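UDP-N-acetylglucosamine 2-epimerase (Listeria monocytogenes, PDB 3OT5) probably catalyses the reversible epimerisation at C2 of the sugar in UDP-N-acetylglucosamine, giving UDP-N-acetylmannosamine. Local coordinates at residues 195-200 with 378-383; 142-147 with 172-177; 256-261 with 281-286. All blocks are in the same frame, centred on the assembly; numbering follows the deposited sequence. Where two conformers were deposited one is given.

Interaction 1. Residues 195-200 with 378-383; sequences FVTGNT and GFAANR
Thr197 and Ala380 meet where the last strand of the N-terminal Rossmann-like domain ends and the C-terminal helix 380-392 begins, a return of the chain to its first domain that is familiar from the GT-B-like fold of these epimerases. The packing is led by small groups. The methyl CB of Ala380 is directed at residues 197-200, 3.5 Å from Gly198 O, and the CG2 branch of Thr200 reaches the same methyl at 3.8 Å. Thr197 and Arg383 run past each other in opposite directions, with Thr197 CG2 against Arg383 CB at 4.1 Å. With CG set anti to its carbonyl carbon (chi1 -64°) and the chain extended as far as NE, Arg383 carries its guanidinium along the turn at 197-198.

Polar contacts are fewer. Thr197 O receives a weak, bent bond from Arg383 NH1 at 3.4 Å, and the firmer partner of this guanidinium is Asp377, which forms a salt bridge with NH2. The first turn of the helix is held at its start by Asp203, whose carboxylate takes the backbone N-H groups of Ala380 and Ala381. One water links the segments by donating to Asn199 O at 2.6 Å and accepting from Gly378 N. Ala380 also presents its backbone carbon to the Thr197 carbonyl: CA lies 3.2 Å from Thr197 O, in a CA-H...O contact.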
ATOM      1  N   PHE A 195       2.019  -1.891  18.300  1.00 44.27           N
ATOM      2  CA  PHE A 195       3.148  -2.632  17.758  1.00 44.64           C
ATOM      3  C   PHE A 195       3.543  -2.104  16.386  1.00 43.89           C
ATOM      4  O   PHE A 195       2.733  -2.120  15.474  1.00 42.95           O
ATOM      5  CB  PHE A 195       2.803  -4.121  17.635  1.00 43.85           C
ATOM      6  CG  PHE A 195       2.494  -4.784  18.939  1.00 45.56           C
ATOM      7  CD1 PHE A 195       3.494  -5.436  19.654  1.00 51.21           C
ATOM      8  CD2 PHE A 195       1.211  -4.755  19.463  1.00 47.22           C
ATOM      9  CE1 PHE A 195       3.216  -6.046  20.858  1.00 51.48           C
ATOM     10  CE2 PHE A 195       0.925  -5.372  20.681  1.00 48.38           C
ATOM     11  CZ  PHE A 195       1.925  -6.019  21.372  1.00 49.00           C
ATOM     12  N   VAL A 196       4.782  -1.627  16.252  1.00 45.04           N
ATOM     13  CA  VAL A 196       5.282  -1.169  14.970  1.00 43.49           C
ATOM     14  C   VAL A 196       5.632  -2.473  14.283  1.00 44.38           C
ATOM     15  O   VAL A 196       6.588  -3.142  14.642  1.00 45.32           O
ATOM     16  CB  VAL A 196       6.550  -0.290  15.071  1.00 45.69           C
ATOM     17  CG1 VAL A 196       7.005   0.157  13.646  1.00 41.04           C
ATOM     18  CG2 VAL A 196       6.300   0.918  15.951  1.00 42.32           C
ATOM     19  N   THR A 197       4.841  -2.826  13.289  1.00 43.20           N
ATOM     20  CA  THR A 197       5.007  -4.077  12.575  1.00 43.07           C
ATOM     21  C   THR A 197       5.513  -3.934  11.150  1.00 43.36           C
ATOM     22  O   THR A 197       5.960  -4.910  10.544  1.00 42.92           O
ATOM     23  CB  THR A 197       3.624  -4.718  12.453  1.00 42.14           C
ATOM     24  OG1 THR A 197       2.777  -3.834  11.707  1.00 37.84           O
ATOM     25  CG2 THR A 197       3.018  -4.943  13.839  1.00 38.91           C
ATOM     26  N   GLY A 198       5.466  -2.717  10.624  1.00 43.64           N
ATOM     27  CA  GLY A 198       5.817  -2.485   9.220  1.00 44.14           C
ATOM     28  C   GLY A 198       4.492  -2.536   8.467  1.00 41.47           C
ATOM     29  O   GLY A 198       3.434  -2.753   9.064  1.00 42.63           O
ATOM     30  N   ASN A 199       4.569  -2.373   7.153  0.50 43.25           N
ATOM     31  CA  ASN A 199       3.409  -2.369   6.271  0.50 41.15           C
ATOM     32  C   ASN A 199       3.160  -3.724   5.600  0.50 40.70           C
ATOM     33  O   ASN A 199       4.052  -4.243   4.930  0.50 40.00           O
ATOM     34  CB  ASN A 199       3.641  -1.305   5.190  0.50 40.13           C
ATOM     35  CG  ASN A 199       2.524  -1.243   4.167  0.50 38.96           C
ATOM     36  OD1 ASN A 199       1.598  -2.061   4.181  0.50 36.83           O
ATOM     37  ND2 ASN A 199       2.610  -0.274   3.263  0.50 33.27           N
ATOM     38  N   THR A 200       1.966  -4.303   5.772  1.00 40.11           N
ATOM     39  CA  THR A 200       1.663  -5.598   5.118  1.00 40.37           C
ATOM     40  C   THR A 200       1.721  -5.578   3.572  1.00 39.74           C
ATOM     41  O   THR A 200       1.856  -6.627   2.941  1.00 39.19           O
ATOM     42  CB  THR A 200       0.311  -6.190   5.579  1.00 41.49           C
ATOM     43  OG1 THR A 200      -0.747  -5.258   5.333  1.00 39.75           O
ATOM     44  CG2 THR A 200       0.349  -6.540   7.080  1.00 43.58           C
ATOM     45  N   GLY A 378       8.652  -6.995   4.923  1.00 41.28           N
ATOM     46  CA  GLY A 378       7.832  -8.053   4.327  1.00 42.71           C
ATOM     47  C   GLY A 378       7.359  -9.099   5.325  1.00 44.07           C
ATOM     48  O   GLY A 378       6.836 -10.153   4.945  1.00 44.16           O
ATOM     49  N   PHE A 379       7.526  -8.809   6.611  1.00 44.39           N
ATOM     50  CA  PHE A 379       7.105  -9.740   7.637  1.00 46.33           C
ATOM     51  C   PHE A 379       6.214  -9.075   8.656  1.00 43.50           C
ATOM     52  O   PHE A 379       6.165  -9.486   9.803  1.00 46.57           O
ATOM     53  CB  PHE A 379       8.318 -10.413   8.299  1.00 49.56           C
ATOM     54  CG  PHE A 379       9.115 -11.257   7.358  1.00 53.54           C
ATOM     55  CD1 PHE A 379       8.722 -12.554   7.072  1.00 58.46           C
ATOM     56  CD2 PHE A 379      10.259 -10.762   6.757  1.00 57.07           C
ATOM     57  CE1 PHE A 379       9.452 -13.339   6.195  1.00 64.96           C
ATOM     58  CE2 PHE A 379      10.998 -11.542   5.889  1.00 61.20           C
ATOM     59  CZ  PHE A 379      10.592 -12.832   5.604  1.00 65.07           C
ATOM     60  N   ALA A 380       5.482  -8.058   8.225  1.00 41.79           N
ATOM     61  CA  ALA A 380       4.564  -7.362   9.113  1.00 38.85           C
ATOM     62  C   ALA A 380       3.485  -8.327   9.601  1.00 38.68           C
ATOM     63  O   ALA A 380       3.084  -8.271  10.755  1.00 40.66           O
ATOM     64  CB  ALA A 380       3.941  -6.175   8.406  1.00 37.34           C
ATOM     65  N   ALA A 381       3.045  -9.228   8.729  1.00 39.14           N
ATOM     66  CA  ALA A 381       2.012 -10.203   9.069  1.00 40.00           C
ATOM     67  C   ALA A 381       2.425 -11.086  10.248  1.00 40.53           C
ATOM     68  O   ALA A 381       1.644 -11.321  11.162  1.00 38.01           O
ATOM     69  CB  ALA A 381       1.670 -11.069   7.848  1.00 40.32           C
ATOM     70  N   ASN A 382       3.667 -11.555  10.221  1.00 43.20           N
ATOM     71  CA  ASN A 382       4.193 -12.417  11.267  1.00 45.24           C
ATOM     72  C   ASN A 382       4.225 -11.691  12.594  1.00 43.73           C
ATOM     73  O   ASN A 382       3.853 -12.256  13.621  1.00 45.55           O
ATOM     74  CB  ASN A 382       5.574 -12.920  10.869  1.00 49.03           C
ATOM     75  CG  ASN A 382       5.537 -13.710   9.591  1.00 55.15           C
ATOM     76  OD1 ASN A 382       6.108 -13.296   8.588  1.00 61.15           O
ATOM     77  ND2 ASN A 382       4.771 -14.799   9.585  1.00 61.80           N
ATOM     78  N   ARG A 383       4.662 -10.437  12.576  1.00 42.76           N
ATOM     79  CA  ARG A 383       4.682  -9.627  13.793  1.00 41.32           C
ATOM     80  C   ARG A 383       3.248  -9.390  14.272  1.00 39.98           C
ATOM     81  O   ARG A 383       2.971  -9.438  15.457  1.00 40.85           O
ATOM     82  CB  ARG A 383       5.400  -8.296  13.564  1.00 41.33           C
ATOM     83  CG  ARG A 383       6.903  -8.448  13.215  1.00 42.38           C
ATOM     84  CD  ARG A 383       7.610  -7.106  13.141  1.00 37.13           C
ATOM     85  NE  ARG A 383       9.001  -7.268  12.723  1.00 45.83           N
ATOM     86  CZ  ARG A 383       9.416  -7.266  11.458  1.00 41.45           C
ATOM     87  NH1 ARG A 383       8.564  -7.089  10.463  1.00 39.10           N
ATOM     88  NH2 ARG A 383      10.690  -7.428  11.186  1.00 47.44           N
TER
HETATM   89  O   HOH W   1       6.150  -5.620   5.722  1.00 43.63           O

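Interaction 2. Residues 142-147 with 172-177; sequences GHVEAG and IHFSPT
The Phe174 ring lies against the backbone of 142-144, with Val144 N at its edge and in its plane, while Gly142 CA and His143 O approach obliquely. CD2 comes within 3.2 Å of His143 O, and Gly142, having no side chain, lets CE2 settle 3.9 Å from its CA. The His173 ring has the methyl CB of Ala146 near its plane, at one edge. The edges of the two histidines are joined by a water lying in both ring planes, 2.7 Å from His143 ND1 and 2.5 Å from His173 ND1. The His143 ring, whose CG stands opposite the backbone N (chi1 -171°), also reaches Gly122 O through NE2.

Between these two layers of side chains the strands pair in parallel: His143 N donates to Ile172 O and Phe174 N to His143 O, both at 2.9 Å. Beyond the strand end, Ala146 N meets Phe174 O from above the carbonyl plane, and Ser175 OG donates to Ala146 O at 3.0 Å.

This is the pairing of a beta-alpha-beta unit whose connecting helix is 159-169. Strand 117-121 flanks 140-144 on its far side; helix 380-392 packs on Val144 and Phe174, and helix 178-186 on Ala146 and His173.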
ATOM      1  N   GLY A 142      -8.621  -5.245  16.376  1.00 35.66           N
ATOM      2  CA  GLY A 142      -7.241  -5.062  15.982  1.00 35.86           C
ATOM      3  C   GLY A 142      -7.251  -4.146  14.773  1.00 34.74           C
ATOM      4  O   GLY A 142      -8.060  -4.332  13.852  1.00 31.98           O
ATOM      5  N   HIS A 143      -6.347  -3.172  14.765  1.00 33.82           N
ATOM      6  CA  HIS A 143      -6.277  -2.201  13.670  1.00 32.30           C
ATOM      7  C   HIS A 143      -4.965  -2.336  12.912  1.00 33.82           C
ATOM      8  O   HIS A 143      -3.890  -2.008  13.431  1.00 33.93           O
ATOM      9  CB  HIS A 143      -6.508  -0.815  14.266  1.00 31.57           C
ATOM     10  CG  HIS A 143      -6.690   0.280  13.263  1.00 32.53           C
ATOM     11  ND1 HIS A 143      -6.402   1.596  13.549  1.00 32.64           N
ATOM     12  CD2 HIS A 143      -7.070   0.251  11.965  1.00 32.43           C
ATOM     13  CE1 HIS A 143      -6.660   2.338  12.490  1.00 32.57           C
ATOM     14  NE2 HIS A 143      -7.056   1.545  11.512  1.00 32.13           N
ATOM     15  N   VAL A 144      -5.064  -2.861  11.687  1.00 34.17           N
ATOM     16  CA  VAL A 144      -3.906  -3.064  10.828  1.00 33.88           C
ATOM     17  C   VAL A 144      -3.647  -1.743  10.139  1.00 35.39           C
ATOM     18  O   VAL A 144      -4.567  -1.161   9.601  1.00 33.93           O
ATOM     19  CB  VAL A 144      -4.148  -4.171   9.796  1.00 33.85           C
ATOM     20  CG1 VAL A 144      -2.926  -4.346   8.921  1.00 30.30           C
ATOM     21  CG2 VAL A 144      -4.496  -5.491  10.508  1.00 34.40           C
ATOM     22  N   GLU A 145      -2.380  -1.299  10.127  1.00 35.84           N
ATOM     23  CA  GLU A 145      -1.988   0.000   9.576  1.00 37.52           C
ATOM     24  C   GLU A 145      -2.633   1.075  10.457  1.00 37.86           C
ATOM     25  O   GLU A 145      -3.431   1.910  10.002  1.00 37.42           O
ATOM     26  CB  GLU A 145      -2.345   0.173   8.092  1.00 38.40           C
ATOM     27  CG  GLU A 145      -1.903   1.525   7.545  1.00 41.68           C
ATOM     28  CD  GLU A 145      -2.195   1.719   6.068  1.00 48.11           C
ATOM     29  OE1 GLU A 145      -3.149   2.475   5.777  1.00 49.05           O
ATOM     30  OE2 GLU A 145      -1.514   1.099   5.208  1.00 49.64           O
ATOM     31  N   ALA A 146      -2.236   1.048  11.728  1.00 36.68           N
ATOM     32  CA  ALA A 146      -2.762   1.934  12.745  1.00 36.49           C
ATOM     33  C   ALA A 146      -1.947   3.169  13.009  1.00 36.73           C
ATOM     34  O   ALA A 146      -0.711   3.121  13.062  1.00 38.81           O
ATOM     35  CB  ALA A 146      -2.903   1.148  14.075  1.00 34.92           C
ATOM     36  N   GLY A 147      -2.641   4.287  13.178  1.00 35.78           N
ATOM     37  CA  GLY A 147      -1.973   5.517  13.551  1.00 38.75           C
ATOM     38  C   GLY A 147      -1.508   6.563  12.573  1.00 39.66           C
ATOM     39  O   GLY A 147      -0.858   7.513  13.001  1.00 40.50           O
ATOM     40  N   ILE A 172      -5.885  -3.159  19.941  1.00 37.34           N
ATOM     41  CA  ILE A 172      -4.509  -3.428  19.571  1.00 37.98           C
ATOM     42  C   ILE A 172      -4.234  -2.748  18.226  1.00 37.80           C
ATOM     43  O   ILE A 172      -5.046  -2.790  17.294  1.00 35.19           O
ATOM     44  CB  ILE A 172      -4.212  -4.958  19.640  1.00 39.49           C
ATOM     45  CG1 ILE A 172      -2.751  -5.263  19.325  1.00 40.89           C
ATOM     46  CG2 ILE A 172      -5.142  -5.735  18.734  1.00 39.01           C
ATOM     47  CD1 ILE A 172      -2.370  -6.708  19.684  1.00 45.86           C
ATOM     48  N   HIS A 173      -3.093  -2.073  18.165  1.00 38.51           N
ATOM     49  CA  HIS A 173      -2.721  -1.293  17.011  1.00 38.43           C
ATOM     50  C   HIS A 173      -1.462  -1.829  16.392  1.00 39.71           C
ATOM     51  O   HIS A 173      -0.461  -2.061  17.080  1.00 43.00           O
ATOM     52  CB  HIS A 173      -2.477   0.149  17.454  1.00 37.57           C
ATOM     53  CG  HIS A 173      -3.589   0.718  18.271  1.00 35.87           C
ATOM     54  ND1 HIS A 173      -4.585   1.503  17.734  1.00 34.91           N
ATOM     55  CD2 HIS A 173      -3.873   0.597  19.589  1.00 35.15           C
ATOM     56  CE1 HIS A 173      -5.427   1.857  18.690  1.00 31.29           C
ATOM     57  NE2 HIS A 173      -5.023   1.311  19.824  1.00 32.36           N
ATOM     58  N   PHE A 174      -1.516  -2.013  15.085  1.00 37.63           N
ATOM     59  CA  PHE A 174      -0.393  -2.508  14.351  1.00 38.84           C
ATOM     60  C   PHE A 174       0.014  -1.334  13.467  1.00 39.50           C
ATOM     61  O   PHE A 174      -0.559  -1.101  12.422  1.00 39.92           O
ATOM     62  CB  PHE A 174      -0.804  -3.758  13.568  1.00 38.13           C
ATOM     63  CG  PHE A 174      -1.534  -4.780  14.411  1.00 37.15           C
ATOM     64  CD1 PHE A 174      -0.863  -5.520  15.365  1.00 36.44           C
ATOM     65  CD2 PHE A 174      -2.900  -4.994  14.241  1.00 37.72           C
ATOM     66  CE1 PHE A 174      -1.519  -6.456  16.128  1.00 40.19           C
ATOM     67  CE2 PHE A 174      -3.569  -5.936  14.991  1.00 38.32           C
ATOM     68  CZ  PHE A 174      -2.879  -6.667  15.955  1.00 43.00           C
ATOM     69  N   SER A 175       0.977  -0.555  13.946  1.00 40.66           N
ATOM     70  CA  SER A 175       1.441   0.618  13.226  1.00 40.41           C
ATOM     71  C   SER A 175       2.453   0.232  12.168  1.00 39.94           C
ATOM     72  O   SER A 175       3.230  -0.696  12.358  1.00 40.52           O
ATOM     73  CB  SER A 175       2.071   1.622  14.191  1.00 41.71           C
ATOM     74  OG  SER A 175       1.116   2.076  15.135  1.00 41.80           O
ATOM     75  N   PRO A 176       2.433   0.932  11.039  1.00 37.84           N
ATOM     76  CA  PRO A 176       3.389   0.586  10.024  1.00 39.62           C
ATOM     77  C   PRO A 176       4.744   1.207  10.311  1.00 41.14           C
ATOM     78  O   PRO A 176       5.756   0.677   9.867  1.00 43.36           O
ATOM     79  CB  PRO A 176       2.781   1.190   8.759  1.00 37.68           C
ATOM     80  CG  PRO A 176       2.075   2.387   9.246  1.00 36.04           C
ATOM     81  CD  PRO A 176       1.526   2.005  10.598  1.00 37.72           C
ATOM     82  N   THR A 177       4.768   2.292  11.077  1.00 41.19           N
ATOM     83  CA  THR A 177       6.019   2.981  11.366  1.00 43.39           C
ATOM     84  C   THR A 177       6.106   3.492  12.789  1.00 44.72           C
ATOM     85  O   THR A 177       5.111   3.522  13.531  1.00 42.40           O
ATOM     86  CB  THR A 177       6.185   4.209  10.452  1.00 43.66           C
ATOM     87  OG1 THR A 177       5.115   5.131  10.699  1.00 46.67           O
ATOM     88  CG2 THR A 177       6.170   3.802   8.980  1.00 44.91           C
TER
HETATM   89  O   HOH W   2      -5.297   2.825  15.712  1.00 37.27           O

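Interaction 3. Residues 256-261 with 281-286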
ATOM      1  N   GLU A 256      20.391   5.829 -24.365  1.00 68.98           N
ATOM      2  CA  GLU A 256      19.856   4.805 -25.264  1.00 69.43           C
ATOM      3  C   GLU A 256      19.655   3.426 -24.674  1.00 68.13           C
ATOM      4  O   GLU A 256      18.952   2.613 -25.265  1.00 67.97           O
ATOM      5  CB  GLU A 256      20.709   4.710 -26.526  1.00 72.76           C
ATOM      6  CG  GLU A 256      20.715   5.999 -27.316  1.00 75.95           C
ATOM      7  CD  GLU A 256      21.462   5.885 -28.627  1.00 80.84           C
ATOM      8  OE1 GLU A 256      21.726   4.750 -29.079  1.00 84.85           O
ATOM      9  OE2 GLU A 256      21.771   6.938 -29.216  1.00 84.85           O
ATOM     10  N   ASP A 257      20.263   3.140 -23.528  1.00 68.02           N
ATOM     11  CA  ASP A 257      20.065   1.828 -22.918  1.00 67.12           C
ATOM     12  C   ASP A 257      18.918   1.845 -21.895  1.00 62.91           C
ATOM     13  O   ASP A 257      18.872   1.011 -20.999  1.00 62.94           O
ATOM     14  CB  ASP A 257      21.364   1.272 -22.312  1.00 69.90           C
ATOM     15  CG  ASP A 257      21.967   2.175 -21.259  1.00 71.15           C
ATOM     16  OD1 ASP A 257      21.534   3.341 -21.135  1.00 69.03           O
ATOM     17  OD2 ASP A 257      22.903   1.711 -20.570  1.00 75.84           O
ATOM     18  N   THR A 258      17.993   2.790 -22.042  1.00 60.15           N
ATOM     19  CA  THR A 258      16.836   2.878 -21.153  1.00 56.84           C
ATOM     20  C   THR A 258      15.542   2.745 -21.927  1.00 55.35           C
ATOM     21  O   THR A 258      15.468   3.055 -23.115  1.00 55.55           O
ATOM     22  CB  THR A 258      16.742   4.238 -20.432  1.00 55.72           C
ATOM     23  OG1 THR A 258      16.538   5.277 -21.398  1.00 55.83           O
ATOM     24  CG2 THR A 258      17.999   4.524 -19.624  1.00 58.71           C
ATOM     25  N   GLU A 259      14.521   2.269 -21.237  1.00 53.82           N
ATOM     26  CA  GLU A 259      13.193   2.151 -21.807  1.00 52.41           C
ATOM     27  C   GLU A 259      12.218   2.688 -20.772  1.00 49.49           C
ATOM     28  O   GLU A 259      12.436   2.539 -19.578  1.00 47.85           O
ATOM     29  CB  GLU A 259      12.851   0.718 -22.211  1.00 53.65           C
ATOM     30  CG  GLU A 259      13.689   0.210 -23.374  1.00 58.48           C
ATOM     31  CD  GLU A 259      13.132  -1.048 -24.008  1.00 62.07           C
ATOM     32  OE1 GLU A 259      11.929  -1.354 -23.797  1.00 62.90           O
ATOM     33  OE2 GLU A 259      13.890  -1.709 -24.747  1.00 65.04           O
ATOM     34  N   LEU A 260      11.168   3.345 -21.245  1.00 47.95           N
ATOM     35  CA  LEU A 260      10.171   3.938 -20.381  1.00 45.95           C
ATOM     36  C   LEU A 260       8.838   3.264 -20.573  1.00 44.67           C
ATOM     37  O   LEU A 260       8.417   3.027 -21.696  1.00 46.14           O
ATOM     38  CB  LEU A 260      10.028   5.437 -20.690  1.00 45.53           C
ATOM     39  CG  LEU A 260       8.872   6.230 -20.042  1.00 44.01           C
ATOM     40  CD1 LEU A 260       8.915   6.216 -18.532  1.00 44.94           C
ATOM     41  CD2 LEU A 260       8.864   7.674 -20.553  1.00 45.35           C
ATOM     42  N   VAL A 261       8.205   2.912 -19.461  1.00 44.06           N
ATOM     43  CA  VAL A 261       6.888   2.320 -19.474  1.00 43.40           C
ATOM     44  C   VAL A 261       6.013   3.317 -18.733  1.00 42.68           C
ATOM     45  O   VAL A 261       6.330   3.721 -17.619  1.00 41.88           O
ATOM     46  CB  VAL A 261       6.837   0.949 -18.782  1.00 44.20           C
ATOM     47  CG1 VAL A 261       5.391   0.440 -18.722  1.00 42.57           C
ATOM     48  CG2 VAL A 261       7.716  -0.044 -19.511  1.00 43.56           C
ATOM     49  N   HIS A 281       8.089   6.485 -30.093  1.00 57.59           N
ATOM     50  CA  HIS A 281       9.484   6.208 -29.753  1.00 56.61           C
ATOM     51  C   HIS A 281       9.571   4.734 -29.386  1.00 56.92           C
ATOM     52  O   HIS A 281       8.840   4.249 -28.517  1.00 53.80           O
ATOM     53  CB  HIS A 281      10.006   7.085 -28.622  1.00 55.21           C
ATOM     54  CG  HIS A 281      11.503   7.097 -28.524  1.00 55.48           C
ATOM     55  ND1 HIS A 281      12.224   6.108 -27.889  1.00 55.08           N
ATOM     56  CD2 HIS A 281      12.415   7.979 -28.998  1.00 56.08           C
ATOM     57  CE1 HIS A 281      13.514   6.380 -27.978  1.00 55.28           C
ATOM     58  NE2 HIS A 281      13.656   7.508 -28.649  1.00 54.57           N
ATOM     59  N   GLU A 282      10.464   4.024 -30.069  1.00 59.04           N
ATOM     60  CA  GLU A 282      10.644   2.591 -29.852  1.00 60.34           C
ATOM     61  C   GLU A 282      10.986   2.186 -28.412  1.00 58.34           C
ATOM     62  O   GLU A 282      10.701   1.064 -28.013  1.00 57.85           O
ATOM     63  CB  GLU A 282      11.689   2.009 -30.824  1.00 63.41           C
ATOM     64  CG  GLU A 282      13.097   2.640 -30.787  1.00 68.17           C
ATOM     65  CD  GLU A 282      13.210   4.022 -31.467  1.00 70.86           C
ATOM     66  OE1 GLU A 282      14.331   4.584 -31.464  1.00 73.69           O
ATOM     67  OE2 GLU A 282      12.205   4.541 -32.008  1.00 71.02           O
ATOM     68  N   ARG A 283      11.585   3.089 -27.640  1.00 57.22           N
ATOM     69  CA  ARG A 283      11.960   2.784 -26.258  1.00 55.87           C
ATOM     70  C   ARG A 283      11.007   3.370 -25.207  1.00 53.76           C
ATOM     71  O   ARG A 283      11.295   3.338 -24.011  1.00 51.32           O
ATOM     72  CB  ARG A 283      13.421   3.185 -25.998  1.00 57.46           C
ATOM     73  CG  ARG A 283      14.384   2.332 -26.814  1.00 60.04           C
ATOM     74  CD  ARG A 283      15.858   2.652 -26.604  1.00 62.85           C
ATOM     75  NE  ARG A 283      16.202   4.017 -27.000  1.00 62.29           N
ATOM     76  CZ  ARG A 283      16.395   5.041 -26.171  1.00 59.40           C
ATOM     77  NH1 ARG A 283      16.325   4.889 -24.854  1.00 57.35           N
ATOM     78  NH2 ARG A 283      16.698   6.228 -26.676  1.00 59.56           N
ATOM     79  N   ILE A 284       9.868   3.891 -25.659  1.00 53.00           N
ATOM     80  CA  ILE A 284       8.871   4.422 -24.749  1.00 51.64           C
ATOM     81  C   ILE A 284       7.583   3.643 -24.997  1.00 52.13           C
ATOM     82  O   ILE A 284       7.088   3.582 -26.124  1.00 53.33           O
ATOM     83  CB  ILE A 284       8.631   5.919 -24.935  1.00 51.44           C
ATOM     84  CG1 ILE A 284       9.955   6.692 -24.855  1.00 52.01           C
ATOM     85  CG2 ILE A 284       7.674   6.407 -23.872  1.00 48.60           C
ATOM     86  CD1 ILE A 284       9.786   8.216 -24.960  1.00 50.08           C
ATOM     87  N   HIS A 285       7.058   3.024 -23.946  1.00 51.07           N
ATOM     88  CA  HIS A 285       5.847   2.227 -24.065  1.00 51.53           C
ATOM     89  C   HIS A 285       4.703   2.896 -23.335  1.00 50.72           C
ATOM     90  O   HIS A 285       4.751   3.072 -22.117  1.00 50.37           O
ATOM     91  CB  HIS A 285       6.113   0.830 -23.519  1.00 52.33           C
ATOM     92  CG  HIS A 285       7.349   0.204 -24.089  1.00 53.88           C
ATOM     93  ND1 HIS A 285       7.354  -0.482 -25.285  1.00 59.60           N
ATOM     94  CD2 HIS A 285       8.628   0.198 -23.647  1.00 54.57           C
ATOM     95  CE1 HIS A 285       8.581  -0.900 -25.546  1.00 60.16           C
ATOM     96  NE2 HIS A 285       9.374  -0.499 -24.568  1.00 59.75           N
ATOM     97  N   LEU A 286       3.701   3.316 -24.102  1.00 51.41           N
ATOM     98  CA  LEU A 286       2.522   3.961 -23.571  1.00 50.52           C
ATOM     99  C   LEU A 286       1.440   2.919 -23.527  1.00 50.72           C
ATOM    100  O   LEU A 286       0.811   2.607 -24.536  1.00 52.29           O
ATOM    101  CB  LEU A 286       2.086   5.116 -24.460  1.00 51.93           C
ATOM    102  CG  LEU A 286       3.121   6.221 -24.651  1.00 54.35           C
ATOM    103  CD1 LEU A 286       2.545   7.321 -25.533  1.00 53.41           C
ATOM    104  CD2 LEU A 286       3.567   6.771 -23.305  1.00 51.23           C
TER
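Arg283 reaches Thr258, and His285 reaches Glu259, from side chains whose CG is anti to the carbonyl carbon; both work at the beginning of strand 258-263, on consecutive residues. The arginine chain bends at chi3 (-62°), turning its guanidinium to the Thr258 carbonyl; the imidazole (chi1 -50°) is directed at the carboxylate of Glu259.

Arg283 NH1 donates to Thr258 O at 2.7 Å, with the oxygen close to the guanidinium plane. One face of the same group lies over the backbone of Glu256, whose CA is 3.4 Å above the plane and offset toward the rim. A further bond from NH2 to Val252 O helps to fix its rotation.

His285 NE2 donates to Glu259 OE1 at 2.8 Å, the oxygen near the ring plane although the histidine meets the carboxylate from above. Ring and carboxylate planes are 37° apart. The other carboxylate oxygen is bonded to Asn224 ND2, which leaves the glutamate gripped at both oxygens; its charge could favour protonation of the imidazole.

Backbone bonds from Leu260 N to Arg283 O (2.8 Å) and from His285 N to Leu260 O (2.6 Å) set the parallel register. Leu260 CD2 touches Ile284 CG2 at 3.7 Å. Strand 284-287 is outermost in its sheet, joined to 258-263 through helix 268-278 in a beta-alpha-beta crossover; on the inner side comes strand 225-229, while helix 240-254 covers Leu260.

Overall arrangement
Two neighbouring contacts and one distant one illustrate how parallel sheets in the two halves of one chain are held by different chemistry. Interactions 1 and 2, with centres about 9 Å apart, share the seven-stranded sheet: strands 172-175 and 194-196 are adjacent, and Phe195 N lies 2.8 Å from His173 O, a probable hydrogen bond. Interaction 3 belongs to the six-stranded sheet, its centre about 40 Å from that of interaction 2, on the other side of the chain's centre. Interaction 2 is interior strand pairing, with rings and a water between histidines. Interaction 1, also buried, relies on helix-to-turn packing. Interaction 3, at an outer strand with partly exposed residues, adds charged side chains to its backbone pairing.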